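Cadherin-5 (Gallus gallus, PDB 3PPE) mediates calcium-dependent, homophilic adhesion between endothelial cells and helps couple actin fibers to their junctions, this chain being its two outermost extracellular cadherin domains. Local coordinates at residues Gln145-Asn150 / Ile179-Asp184; Ala175-Val180 / Thr194-Ile199; Val123-Ala128 / Ser158-Thr163; Val113-Arg118 / Asp167-Ser172. All blocks are in the same frame, centred on the assembly; numbering follows the deposited sequence.

Contact 1. Residues Gln145-Asn150 / Ile179-Asp184; sequences QIIKGN and IVKAKD. With CA (calcium ion), chain D.
The carbonyl oxygen of Ile179 is gripped by two successive amides, a strong bond from Ile147 N at 2.8 Å and a weak one from Lys148 N at 3.4 Å. With two residues set opposite one, the chain forms a classic beta bulge between antiparallel strands 142-148 and 175-184 of the second cadherin domain, and Ile179 N closes it by reaching Lys148 O at 3.1 Å. Beyond it the pairing is regular: Gln145 and Lys181 exchange two backbone bonds. The bulge sets Ile147 and Lys148 around the Ile179 side chain. Ile147 has CG1 between its backbone N and carbonyl carbon (chi1 61°), which, in the conformer of Ile179 described, carries CG1 to 3.7 Å from Ile179 CG2, while its CG2 leans on Lys181 CB. Lys148 folds over the other branch: bent at chi3 and chi4, it lays CE 3.6 Å from Ile179 CG1 of that conformer, and its NZ ends on the carbonyl oxygen of Glu177. Val180 and Ile146 turn to the opposite, buried face of the sheet. Farther along the chain, in a site completed by Asn98, Asn100, Asp130, Asp132 and His139, Asp184 OD1 binds the calcium ion at 2.6 Å.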
loop_
_atom_site.group_PDB
_atom_site.type_symbol
_atom_site.label_atom_id
_atom_site.label_comp_id
_atom_site.label_asym_id
_atom_site.label_seq_id
_atom_site.Cartn_x
_atom_site.Cartn_y
_atom_site.Cartn_z
ATOM N N GLN A 145 -5.026 21.708 -30.240
ATOM C CA GLN A 145 -5.245 21.453 -31.639
ATOM C C GLN A 145 -6.316 22.454 -32.113
ATOM O O GLN A 145 -7.242 22.786 -31.370
ATOM C CB GLN A 145 -5.708 19.972 -31.772
ATOM C CG GLN A 145 -6.060 19.471 -33.164
ATOM C CD GLN A 145 -6.599 17.991 -33.161
ATOM O OE1 GLN A 145 -6.869 17.383 -32.086
ATOM N NE2 GLN A 145 -6.788 17.438 -34.364
ATOM N N ILE A 146 -6.173 22.976 -33.326
ATOM C CA ILE A 146 -7.281 23.699 -33.955
ATOM C C ILE A 146 -8.102 22.676 -34.744
ATOM O O ILE A 146 -7.551 21.934 -35.567
ATOM C CB ILE A 146 -6.809 24.856 -34.863
ATOM C CG1 ILE A 146 -6.081 25.920 -34.011
ATOM C CG2 ILE A 146 -8.029 25.504 -35.625
ATOM C CD1 ILE A 146 -5.478 27.009 -34.867
ATOM N N ILE A 147 -9.401 22.601 -34.455
ATOM C CA ILE A 147 -10.233 21.572 -35.063
ATOM C C ILE A 147 -11.225 22.193 -36.069
ATOM O O ILE A 147 -11.932 21.483 -36.788
ATOM C CB ILE A 147 -10.982 20.697 -33.982
ATOM C CG1 ILE A 147 -11.915 21.535 -33.120
ATOM C CG2 ILE A 147 -9.987 19.884 -33.069
ATOM C CD1 ILE A 147 -12.704 20.656 -32.092
ATOM N N LYS A 148 -11.308 23.523 -36.093
ATOM C CA LYS A 148 -12.016 24.225 -37.159
ATOM C C LYS A 148 -11.236 25.480 -37.487
ATOM O O LYS A 148 -10.999 26.281 -36.589
ATOM C CB LYS A 148 -13.462 24.567 -36.742
ATOM C CG LYS A 148 -14.242 25.436 -37.771
ATOM C CD LYS A 148 -15.705 25.703 -37.324
ATOM C CE LYS A 148 -15.909 27.109 -36.673
ATOM N NZ LYS A 148 -16.168 28.281 -37.613
ATOM N N GLY A 149 -10.825 25.649 -38.751
ATOM C CA GLY A 149 -10.000 26.830 -39.138
ATOM C C GLY A 149 -8.495 26.618 -39.200
ATOM O O GLY A 149 -7.712 27.573 -39.272
ATOM N N ASN A 150 -8.096 25.353 -39.166
ATOM C CA ASN A 150 -6.688 24.980 -39.142
ATOM C C ASN A 150 -5.951 25.289 -40.472
ATOM O O ASN A 150 -4.725 25.312 -40.518
ATOM C CB ASN A 150 -6.543 23.503 -38.705
ATOM C CG ASN A 150 -7.616 22.608 -39.307
ATOM O OD1 ASN A 150 -8.792 22.612 -38.875
ATOM N ND2 ASN A 150 -7.229 21.847 -40.330
ATOM N N ILE A 179 -12.103 27.026 -33.823
ATOM C CA ILE A 179 -12.374 26.194 -32.650
ATOM C C ILE A 179 -11.100 25.493 -32.224
ATOM O O ILE A 179 -10.421 24.855 -33.046
ATOM C CB ILE A 179 -13.478 25.136 -32.923
ATOM C CG1 ILE A 179 -14.729 25.778 -33.544
ATOM C CG2 ILE A 179 -13.827 24.370 -31.625
ATOM C CD1 ILE A 179 -15.412 26.844 -32.675
ATOM N N VAL A 180 -10.767 25.633 -30.944
ATOM C CA VAL A 180 -9.582 24.994 -30.412
ATOM C C VAL A 180 -10.014 23.895 -29.426
ATOM O O VAL A 180 -11.093 23.957 -28.834
ATOM C CB VAL A 180 -8.580 26.069 -29.818
ATOM C CG1 VAL A 180 -9.182 26.793 -28.610
ATOM C CG2 VAL A 180 -7.194 25.469 -29.494
ATOM N N LYS A 181 -9.196 22.860 -29.289
ATOM C CA LYS A 181 -9.484 21.780 -28.388
ATOM C C LYS A 181 -8.192 21.508 -27.615
ATOM O O LYS A 181 -7.074 21.562 -28.176
ATOM C CB LYS A 181 -9.893 20.527 -29.189
ATOM C CG LYS A 181 -10.376 19.336 -28.307
ATOM C CD LYS A 181 -10.997 18.200 -29.138
ATOM C CE LYS A 181 -11.971 17.343 -28.269
ATOM N NZ LYS A 181 -12.330 16.036 -28.997
ATOM N N ALA A 182 -8.337 21.214 -26.327
ATOM C CA ALA A 182 -7.197 20.873 -25.483
ATOM C C ALA A 182 -7.300 19.441 -24.968
ATOM O O ALA A 182 -8.389 18.873 -24.897
ATOM C CB ALA A 182 -7.083 21.850 -24.325
ATOM N N LYS A 183 -6.158 18.864 -24.609
ATOM C CA LYS A 183 -6.068 17.429 -24.364
ATOM C C LYS A 183 -4.728 17.060 -23.737
ATOM O O LYS A 183 -3.673 17.272 -24.333
ATOM C CB LYS A 183 -6.274 16.650 -25.664
ATOM C CG LYS A 183 -5.931 15.173 -25.563
ATOM C CD LYS A 183 -6.396 14.413 -26.795
ATOM C CE LYS A 183 -5.698 14.912 -28.048
ATOM N NZ LYS A 183 -4.475 14.120 -28.355
ATOM N N ASP A 184 -4.778 16.504 -22.530
ATOM C CA ASP A 184 -3.568 16.188 -21.782
ATOM C C ASP A 184 -2.809 15.031 -22.423
ATOM O O ASP A 184 -3.364 14.282 -23.228
ATOM C CB ASP A 184 -3.910 15.851 -20.329
ATOM C CG ASP A 184 -4.524 14.473 -20.178
ATOM O OD1 ASP A 184 -5.152 14.211 -19.131
ATOM O OD2 ASP A 184 -4.378 13.652 -21.108
HETATM CA CA CA D . -5.187 15.393 -16.795
#

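Contact 2. Residues Ala175-Val180 / Thr194-Ile199; sequences AYEIIV and TATVII
Ile178 and Val197 run alongside each other in the same direction, with Ile178 CG1 3.6 Å from Val197 CB, at the middle of an antiparallel beta hairpin of the second cadherin domain. The torsion of Ile178, with CG1 set between the backbone N and the carbonyl carbon (chi1 72°), turns this branch along the flank of Val197 and carries CD1 on to Ile199 CD1 at 3.9 Å, where the two isoleucines meet at a slant. Val180 CG1 and Ala195 CB extend the same apolar face. Replacing Ile178 by an alanine would probably open a gap beside Val197 and leave the end of Ile199 without its neighbour on this strand.

The other face is more polar. Glu177 slants across to Thr196, its neighbour on the diagonal, with CG 3.4 Å from Thr196 CG2, and a water joins the two polar ends: it donates to Glu177 OE2 at 2.8 Å and is hydrogen-bonded to Thr196 OG1 at 2.7 Å. Ile179 CD1, from the same strand as Glu177, approaches Thr196 OG1 to 3.5 Å in the conformer described. Six nearly straight backbone bonds underlie both faces, two for each of the pairs Tyr176-Ile199, Ile178-Val197 and Val180-Ala195, and the short strand axes run 165° apart.

The hairpin forms the middle of a four-stranded sheet, with strand 142-148 beside 175-180 and strand 108-114 beside 194-199. The face of Ile178, Val197 and Ile199 packs on strands 122-129 and 160-163 of the opposing sheet, while the Tyr176 ring meets Phe153 edge-to-face.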
loop_
_atom_site.group_PDB
_atom_site.type_symbol
_atom_site.label_atom_id
_atom_site.label_comp_id
_atom_site.label_asym_id
_atom_site.label_seq_id
_atom_site.Cartn_x
_atom_site.Cartn_y
_atom_site.Cartn_z
ATOM N N ALA A 175 -12.972 38.517 -40.117
ATOM C CA ALA A 175 -13.036 37.881 -38.789
ATOM C C ALA A 175 -13.124 36.362 -38.915
ATOM O O ALA A 175 -13.974 35.838 -39.625
ATOM C CB ALA A 175 -14.208 38.422 -37.974
ATOM N N TYR A 176 -12.237 35.642 -38.263
ATOM C CA TYR A 176 -12.332 34.187 -38.299
ATOM C C TYR A 176 -12.848 33.719 -36.965
ATOM O O TYR A 176 -12.503 34.265 -35.931
ATOM C CB TYR A 176 -10.974 33.566 -38.555
ATOM C CG TYR A 176 -10.511 33.794 -39.968
ATOM C CD1 TYR A 176 -9.884 35.003 -40.338
ATOM C CD2 TYR A 176 -10.713 32.812 -40.937
ATOM C CE1 TYR A 176 -9.444 35.196 -41.653
ATOM C CE2 TYR A 176 -10.287 32.986 -42.219
ATOM C CZ TYR A 176 -9.671 34.166 -42.592
ATOM O OH TYR A 176 -9.282 34.282 -43.895
ATOM N N GLU A 177 -13.673 32.698 -36.996
ATOM C CA GLU A 177 -14.076 32.079 -35.772
ATOM C C GLU A 177 -13.528 30.672 -35.822
ATOM O O GLU A 177 -13.985 29.840 -36.607
ATOM C CB GLU A 177 -15.589 32.109 -35.653
ATOM C CG GLU A 177 -16.107 31.127 -34.650
ATOM C CD GLU A 177 -17.599 31.269 -34.391
ATOM O OE1 GLU A 177 -18.108 32.419 -34.341
ATOM O OE2 GLU A 177 -18.243 30.211 -34.231
ATOM N N ILE A 178 -12.482 30.418 -35.036
ATOM C CA ILE A 178 -11.858 29.112 -35.077
ATOM C C ILE A 178 -12.157 28.339 -33.760
ATOM O O ILE A 178 -12.452 28.936 -32.722
ATOM C CB ILE A 178 -10.316 29.192 -35.394
ATOM C CG1 ILE A 178 -9.598 29.738 -34.175
ATOM C CG2 ILE A 178 -10.043 30.012 -36.737
ATOM C CD1 ILE A 178 -8.059 29.578 -34.177
ATOM N N ILE A 179 -12.103 27.026 -33.823
ATOM C CA ILE A 179 -12.374 26.194 -32.650
ATOM C C ILE A 179 -11.100 25.493 -32.224
ATOM O O ILE A 179 -10.421 24.855 -33.046
ATOM C CB ILE A 179 -13.478 25.136 -32.923
ATOM C CG1 ILE A 179 -14.729 25.778 -33.544
ATOM C CG2 ILE A 179 -13.827 24.370 -31.625
ATOM C CD1 ILE A 179 -15.412 26.844 -32.675
ATOM N N VAL A 180 -10.767 25.633 -30.944
ATOM C CA VAL A 180 -9.582 24.994 -30.412
ATOM C C VAL A 180 -10.014 23.895 -29.426
ATOM O O VAL A 180 -11.093 23.957 -28.834
ATOM C CB VAL A 180 -8.580 26.069 -29.818
ATOM C CG1 VAL A 180 -9.182 26.793 -28.610
ATOM C CG2 VAL A 180 -7.194 25.469 -29.494
ATOM N N THR A 194 -13.055 22.403 -25.285
ATOM C CA THR A 194 -13.021 23.211 -26.499
ATOM C C THR A 194 -13.323 24.675 -26.195
ATOM O O THR A 194 -13.928 24.995 -25.172
ATOM C CB THR A 194 -14.024 22.697 -27.548
ATOM O OG1 THR A 194 -15.358 22.824 -27.040
ATOM C CG2 THR A 194 -13.749 21.237 -27.878
ATOM N N ALA A 195 -12.897 25.560 -27.091
ATOM C CA ALA A 195 -13.291 26.962 -27.029
ATOM C C ALA A 195 -13.272 27.601 -28.414
ATOM O O ALA A 195 -12.833 26.986 -29.387
ATOM C CB ALA A 195 -12.385 27.727 -26.077
ATOM N N THR A 196 -13.752 28.838 -28.496
ATOM C CA THR A 196 -13.751 29.581 -29.758
ATOM C C THR A 196 -12.786 30.727 -29.652
ATOM O O THR A 196 -12.684 31.390 -28.599
ATOM C CB THR A 196 -15.186 30.158 -30.039
ATOM O OG1 THR A 196 -16.130 29.083 -30.037
ATOM C CG2 THR A 196 -15.305 30.864 -31.381
ATOM N N VAL A 197 -12.089 30.972 -30.757
ATOM C CA VAL A 197 -11.239 32.130 -30.905
ATOM C C VAL A 197 -11.774 32.954 -32.065
ATOM O O VAL A 197 -11.831 32.475 -33.184
ATOM C CB VAL A 197 -9.769 31.787 -31.193
ATOM C CG1 VAL A 197 -8.896 33.004 -30.924
ATOM C CG2 VAL A 197 -9.301 30.614 -30.318
ATOM N N ILE A 198 -12.147 34.182 -31.763
ATOM C CA ILE A 198 -12.518 35.142 -32.794
ATOM C C ILE A 198 -11.279 35.963 -33.097
ATOM O O ILE A 198 -10.725 36.636 -32.221
ATOM C CB ILE A 198 -13.684 36.019 -32.334
ATOM C CG1 ILE A 198 -14.917 35.133 -32.109
ATOM C CG2 ILE A 198 -14.008 37.085 -33.402
ATOM C CD1 ILE A 198 -15.915 35.786 -31.149
ATOM N N ILE A 199 -10.820 35.859 -34.337
ATOM C CA ILE A 199 -9.616 36.548 -34.770
ATOM C C ILE A 199 -10.010 37.557 -35.860
ATOM O O ILE A 199 -10.451 37.178 -36.953
ATOM C CB ILE A 199 -8.605 35.567 -35.329
ATOM C CG1 ILE A 199 -8.112 34.641 -34.208
ATOM C CG2 ILE A 199 -7.407 36.339 -35.997
ATOM C CD1 ILE A 199 -7.531 33.369 -34.689
HETATM O O HOH W 1 -18.066 28.706 -31.860
#

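Contact 3. Residues Val123-Ala128 / Ser158-Thr163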
loop_
_atom_site.group_PDB
_atom_site.type_symbol
_atom_site.label_atom_id
_atom_site.label_comp_id
_atom_site.label_asym_id
_atom_site.label_seq_id
_atom_site.Cartn_x
_atom_site.Cartn_y
_atom_site.Cartn_z
ATOM N N VAL A 123 -0.613 35.492 -33.067
ATOM C CA VAL A 123 -1.866 36.247 -33.032
ATOM C C VAL A 123 -2.335 36.518 -31.580
ATOM O O VAL A 123 -2.552 37.651 -31.172
ATOM C CB VAL A 123 -2.972 35.476 -33.817
ATOM C CG1 VAL A 123 -4.333 36.196 -33.719
ATOM C CG2 VAL A 123 -2.539 35.205 -35.265
ATOM N N THR A 124 -2.465 35.442 -30.801
ATOM C CA THR A 124 -3.033 35.502 -29.486
ATOM C C THR A 124 -2.713 34.173 -28.793
ATOM O O THR A 124 -2.170 33.262 -29.433
ATOM C CB THR A 124 -4.574 35.779 -29.557
ATOM O OG1 THR A 124 -5.015 36.136 -28.264
ATOM C CG2 THR A 124 -5.376 34.577 -30.031
ATOM N N LYS A 125 -2.961 34.084 -27.489
ATOM C CA LYS A 125 -2.666 32.858 -26.769
ATOM C C LYS A 125 -3.961 32.357 -26.148
ATOM O O LYS A 125 -4.728 33.141 -25.595
ATOM C CB LYS A 125 -1.631 33.067 -25.655
ATOM C CG LYS A 125 -1.128 31.718 -25.054
ATOM C CD LYS A 125 -0.320 31.901 -23.796
ATOM C CE LYS A 125 0.078 30.551 -23.150
ATOM N NZ LYS A 125 -1.096 29.655 -22.774
ATOM N N VAL A 126 -4.226 31.064 -26.271
ATOM C CA VAL A 126 -5.332 30.445 -25.529
ATOM C C VAL A 126 -4.702 29.596 -24.405
ATOM O O VAL A 126 -3.518 29.228 -24.496
ATOM C CB VAL A 126 -6.330 29.619 -26.449
ATOM C CG1 VAL A 126 -6.904 30.522 -27.574
ATOM C CG2 VAL A 126 -5.696 28.333 -27.075
ATOM N N THR A 127 -5.471 29.277 -23.374
ATOM C CA THR A 127 -4.961 28.524 -22.219
ATOM C C THR A 127 -6.059 27.625 -21.695
ATOM O O THR A 127 -7.175 28.096 -21.454
ATOM C CB THR A 127 -4.551 29.494 -21.065
ATOM O OG1 THR A 127 -3.643 30.459 -21.562
ATOM C CG2 THR A 127 -3.869 28.746 -19.854
ATOM N N ALA A 128 -5.739 26.344 -21.526
ATOM C CA ALA A 128 -6.578 25.412 -20.781
ATOM C C ALA A 128 -5.793 24.898 -19.569
ATOM O O ALA A 128 -4.553 24.771 -19.632
ATOM C CB ALA A 128 -7.020 24.257 -21.674
ATOM N N SER A 158 1.912 25.351 -26.423
ATOM C CA SER A 158 1.667 26.361 -25.375
ATOM C C SER A 158 0.337 27.122 -25.543
ATOM O O SER A 158 0.027 27.990 -24.741
ATOM C CB SER A 158 2.793 27.394 -25.290
ATOM O OG SER A 158 3.959 26.812 -24.687
ATOM N N GLY A 159 -0.428 26.818 -26.581
ATOM C CA GLY A 159 -1.680 27.542 -26.836
ATOM C C GLY A 159 -1.522 28.834 -27.634
ATOM O O GLY A 159 -2.494 29.591 -27.792
ATOM N N VAL A 160 -0.332 29.090 -28.159
ATOM C CA VAL A 160 -0.123 30.257 -29.024
ATOM C C VAL A 160 -0.634 29.980 -30.449
ATOM O O VAL A 160 -0.306 28.954 -31.054
ATOM C CB VAL A 160 1.339 30.732 -29.014
ATOM C CG1 VAL A 160 1.557 32.016 -29.915
ATOM C CG2 VAL A 160 1.800 31.029 -27.547
ATOM N N ILE A 161 -1.454 30.907 -30.934
ATOM C CA ILE A 161 -2.049 30.830 -32.277
ATOM C C ILE A 161 -1.253 31.721 -33.227
ATOM O O ILE A 161 -0.908 32.852 -32.888
ATOM C CB ILE A 161 -3.558 31.204 -32.234
ATOM C CG1 ILE A 161 -4.288 30.268 -31.254
ATOM C CG2 ILE A 161 -4.221 31.163 -33.638
ATOM C CD1 ILE A 161 -5.761 30.532 -31.138
ATOM N N PHE A 162 -0.959 31.184 -34.411
ATOM C CA PHE A 162 -0.136 31.833 -35.435
ATOM C C PHE A 162 -0.869 31.785 -36.762
ATOM O O PHE A 162 -1.649 30.858 -36.992
ATOM C CB PHE A 162 1.177 31.066 -35.624
ATOM C CG PHE A 162 2.031 30.976 -34.395
ATOM C CD1 PHE A 162 1.892 29.904 -33.496
ATOM C CD2 PHE A 162 3.031 31.915 -34.166
ATOM C CE1 PHE A 162 2.704 29.834 -32.347
ATOM C CE2 PHE A 162 3.870 31.841 -33.031
ATOM C CZ PHE A 162 3.703 30.802 -32.123
ATOM N N THR A 163 -0.578 32.748 -37.657
ATOM C CA THR A 163 -1.103 32.693 -39.028
ATOM C C THR A 163 -0.494 31.463 -39.712
ATOM O O THR A 163 0.698 31.189 -39.552
ATOM C CB THR A 163 -0.768 33.989 -39.857
ATOM O OG1 THR A 163 0.647 34.134 -39.915
ATOM C CG2 THR A 163 -1.401 35.268 -39.204
#
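Val126 and Gly159 make one of three backbone hydrogen bonds that join these antiparallel segments in the second cadherin domain: Val126 N lies 2.7 Å from Gly159 O. Val123 N bonds to Ile161 O, also at 2.7 Å, and Ile161 N meets Thr124 O at 2.9 Å. Gly159 has a positive phi of 86°, a conformation that suits glycine, and its CA-H points at Val126 O from 3.4 Å; a side chain here would run into that same oxygen.

The polar side-chain bonds gather at Lys125 NZ, which has three acceptors. It gives a bond of 2.8 Å to Ser158 O, close to the direction of the carbonyl bond, and others to Thr127 OG1 and Val126 O within its own segment. The aliphatic chain runs out extended past Val160, with Lys125 CG 3.9 Å from Val160 CG2, and only its last torsion bends (chi4 -59°), swinging the ammonium group back to the backbone. The lysine thus ties the turn at Ser158 to the loop that follows strand residues 123-125.

The main apolar side-chain contact is Val126 CG1 against Ile161 CD1, at 3.7 Å in the conformer of Ile161 described. Val123 CG2 touches Thr163 CG2 at 4.1 Å farther along.

Strand 122-129 has strand 103-104 on its far side, and strand 160-163 has 153-155. The inner face of this sheet, with Val126 and Ile161, packs against strands 175-184 and 194-202 across the sandwich.

Contact 4. Residues Val113-Arg118 / Asp167-Ser172; sequences VPEMSR and DLDRES
Glu115, in the type II beta turn from Pro114 to Ser117, points its side chain at Leu168 and Arg170. Its CB lies 3.3 Å from Leu168 O, the same oxygen that receives the amide of Met116 at 2.7 Å. CG stands between the backbone N and the carbonyl carbon (chi1 59°), and from there the extended chain brings CD to 4.0 Å from Arg170 CB. At the tip, OE2 accepts Arg170 N at 3.1 Å, met on its anti side and 27° out of the carboxylate plane. A water donates to OE2 at 2.6 Å and also to Asp169 OD2, so it bridges two carboxylates whose facing oxygens, Glu115 OE2 and Asp169 OD2, are 3.9 Å apart.

Met116 covers the neighbouring backbone: bent at chi2 and chi3, it lays SD 3.5 Å from Leu168 O and CE over Asp167 CA. A second water links Ser117 O to Leu168 N. Asp169 OD2 accepts the amide of Glu171, an Asx turn that shapes the loop, and the guanidinium of Arg170 turns away to Leu201 O. An alanine in place of Glu115 would probably leave the amide of Arg170 without its carboxylate acceptor and the water held by Asp169 alone, weakening the hold of the turn on the loop.

This surface contact, at the far end of the second domain from the calcium sites, is therefore fastened by a carboxylate-to-amide bond, a backbone bond and water. The two neighbouring carboxylates are likely to repel each other, and the shared water and the amides of Arg170 and Glu171 probably offset that.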
loop_
_atom_site.group_PDB
_atom_site.type_symbol
_atom_site.label_atom_id
_atom_site.label_comp_id
_atom_site.label_asym_id
_atom_site.label_seq_id
_atom_site.Cartn_x
_atom_site.Cartn_y
_atom_site.Cartn_z
ATOM N N VAL A 113 -4.967 40.398 -35.868
ATOM C CA VAL A 113 -3.685 40.386 -36.547
ATOM C C VAL A 113 -3.866 41.245 -37.816
ATOM O O VAL A 113 -4.973 41.269 -38.374
ATOM C CB VAL A 113 -3.210 38.933 -36.813
ATOM C CG1 VAL A 113 -4.095 38.234 -37.854
ATOM C CG2 VAL A 113 -1.697 38.887 -37.208
ATOM N N PRO A 114 -2.841 42.027 -38.219
ATOM C CA PRO A 114 -2.941 42.741 -39.496
ATOM C C PRO A 114 -3.023 41.791 -40.650
ATOM O O PRO A 114 -2.360 40.734 -40.620
ATOM C CB PRO A 114 -1.624 43.523 -39.574
ATOM C CG PRO A 114 -1.260 43.727 -38.090
ATOM C CD PRO A 114 -1.622 42.409 -37.474
ATOM N N GLU A 115 -3.827 42.154 -41.662
ATOM C CA GLU A 115 -3.957 41.369 -42.864
ATOM C C GLU A 115 -2.604 41.236 -43.524
ATOM O O GLU A 115 -1.738 42.080 -43.324
ATOM C CB GLU A 115 -4.943 42.014 -43.858
ATOM C CG GLU A 115 -4.546 43.433 -44.295
ATOM C CD GLU A 115 -5.336 43.887 -45.527
ATOM O OE1 GLU A 115 -5.217 45.089 -45.918
ATOM O OE2 GLU A 115 -6.057 43.024 -46.098
ATOM N N MET A 116 -2.434 40.175 -44.308
ATOM C CA MET A 116 -1.219 39.973 -45.083
ATOM C C MET A 116 0.066 39.905 -44.234
ATOM O O MET A 116 1.142 40.129 -44.750
ATOM C CB MET A 116 -1.101 41.049 -46.205
ATOM C CG MET A 116 -2.367 41.196 -47.109
ATOM S SD MET A 116 -2.791 39.651 -47.949
ATOM C CE MET A 116 -1.316 39.402 -48.929
ATOM N N SER A 117 -0.042 39.569 -42.947
ATOM C CA SER A 117 1.148 39.299 -42.123
ATOM C C SER A 117 1.829 38.036 -42.664
ATOM O O SER A 117 1.176 37.134 -43.212
ATOM C CB SER A 117 0.740 39.095 -40.661
ATOM O OG SER A 117 0.090 40.265 -40.100
ATOM N N ARG A 118 3.144 37.983 -42.503
ATOM C CA ARG A 118 3.883 36.790 -42.861
ATOM C C ARG A 118 3.346 35.522 -42.158
ATOM O O ARG A 118 2.693 35.558 -41.098
ATOM C CB ARG A 118 5.384 36.985 -42.612
ATOM C CG ARG A 118 5.793 37.194 -41.133
ATOM C CD ARG A 118 7.234 37.658 -41.077
ATOM N NE ARG A 118 7.765 37.711 -39.722
ATOM C CZ ARG A 118 9.036 37.981 -39.431
ATOM N NH1 ARG A 118 9.902 38.251 -40.398
ATOM N NH2 ARG A 118 9.441 38.001 -38.171
ATOM N N ASP A 167 -1.225 35.053 -46.944
ATOM C CA ASP A 167 -2.134 35.848 -47.796
ATOM C C ASP A 167 -3.488 36.167 -47.154
ATOM O O ASP A 167 -4.482 36.299 -47.877
ATOM C CB ASP A 167 -2.379 35.121 -49.148
ATOM C CG ASP A 167 -2.886 33.696 -48.956
ATOM O OD1 ASP A 167 -3.002 32.936 -49.949
ATOM O OD2 ASP A 167 -3.151 33.318 -47.788
ATOM N N LEU A 168 -3.568 36.260 -45.819
ATOM C CA LEU A 168 -4.878 36.546 -45.210
ATOM C C LEU A 168 -5.320 37.984 -45.513
ATOM O O LEU A 168 -4.711 38.947 -45.063
ATOM C CB LEU A 168 -4.945 36.236 -43.711
ATOM C CG LEU A 168 -4.524 34.822 -43.268
ATOM C CD1 LEU A 168 -4.500 34.712 -41.763
ATOM C CD2 LEU A 168 -5.416 33.757 -43.890
ATOM N N ASP A 169 -6.417 38.089 -46.247
ATOM C CA ASP A 169 -6.871 39.335 -46.856
ATOM C C ASP A 169 -8.169 39.728 -46.164
ATOM O O ASP A 169 -9.162 38.987 -46.231
ATOM C CB ASP A 169 -7.114 39.075 -48.350
ATOM C CG ASP A 169 -7.373 40.366 -49.153
ATOM O OD1 ASP A 169 -6.693 40.565 -50.189
ATOM O OD2 ASP A 169 -8.238 41.182 -48.762
ATOM N N ARG A 170 -8.146 40.880 -45.492
ATOM C CA ARG A 170 -9.311 41.428 -44.798
ATOM C C ARG A 170 -10.564 41.564 -45.695
ATOM O O ARG A 170 -11.691 41.399 -45.219
ATOM C CB ARG A 170 -8.967 42.781 -44.151
ATOM C CG ARG A 170 -10.025 43.266 -43.186
ATOM C CD ARG A 170 -9.783 44.679 -42.696
ATOM N NE ARG A 170 -11.080 45.289 -42.410
ATOM C CZ ARG A 170 -11.703 45.213 -41.241
ATOM N NH1 ARG A 170 -11.118 44.579 -40.239
ATOM N NH2 ARG A 170 -12.889 45.782 -41.055
ATOM N N GLU A 171 -10.360 41.860 -46.981
ATOM C CA GLU A 171 -11.466 41.944 -47.949
ATOM C C GLU A 171 -12.163 40.590 -48.080
ATOM O O GLU A 171 -13.378 40.527 -48.030
ATOM C CB GLU A 171 -10.997 42.438 -49.344
ATOM C CG GLU A 171 -10.456 43.869 -49.373
ATOM C CD GLU A 171 -10.064 44.353 -50.793
ATOM O OE1 GLU A 171 -9.307 43.636 -51.517
ATOM O OE2 GLU A 171 -10.514 45.464 -51.186
ATOM N N SER A 172 -11.399 39.508 -48.223
ATOM C CA SER A 172 -11.981 38.159 -48.289
ATOM C C SER A 172 -12.760 37.798 -47.030
ATOM O O SER A 172 -13.882 37.299 -47.115
ATOM C CB SER A 172 -10.919 37.102 -48.543
ATOM O OG SER A 172 -10.311 37.321 -49.788
HETATM O O HOH W 2 -7.347 43.971 -48.156
HETATM O O HOH W 3 -1.440 36.431 -43.586
#

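How the contacts relate
All four contacts lie in the second cadherin domain. Contacts 1 and 2 share Ile179 and Val180 on strand 175-184 and are partly buried, as is contact 3 of the opposing sheet. The core forms where the sheets meet: Val197 CG2 of contact 2 lies 3.6 Å from Val126 CG1 and, in the conformer described, Ile161 CD1 of contact 3, and Ala182 of contact 1 packs on Ala128. Contact 4 is a surface contact of turn and loop, with water and carboxylates in place of regular pairing; Thr163 of contact 3 touches its Leu168 and Val113, and Thr163 OG1 is hydrogen-bonded to Arg118 O. Metal chemistry enters at contact 1, whose second segment reaches the calcium-bound end, far from contact 4.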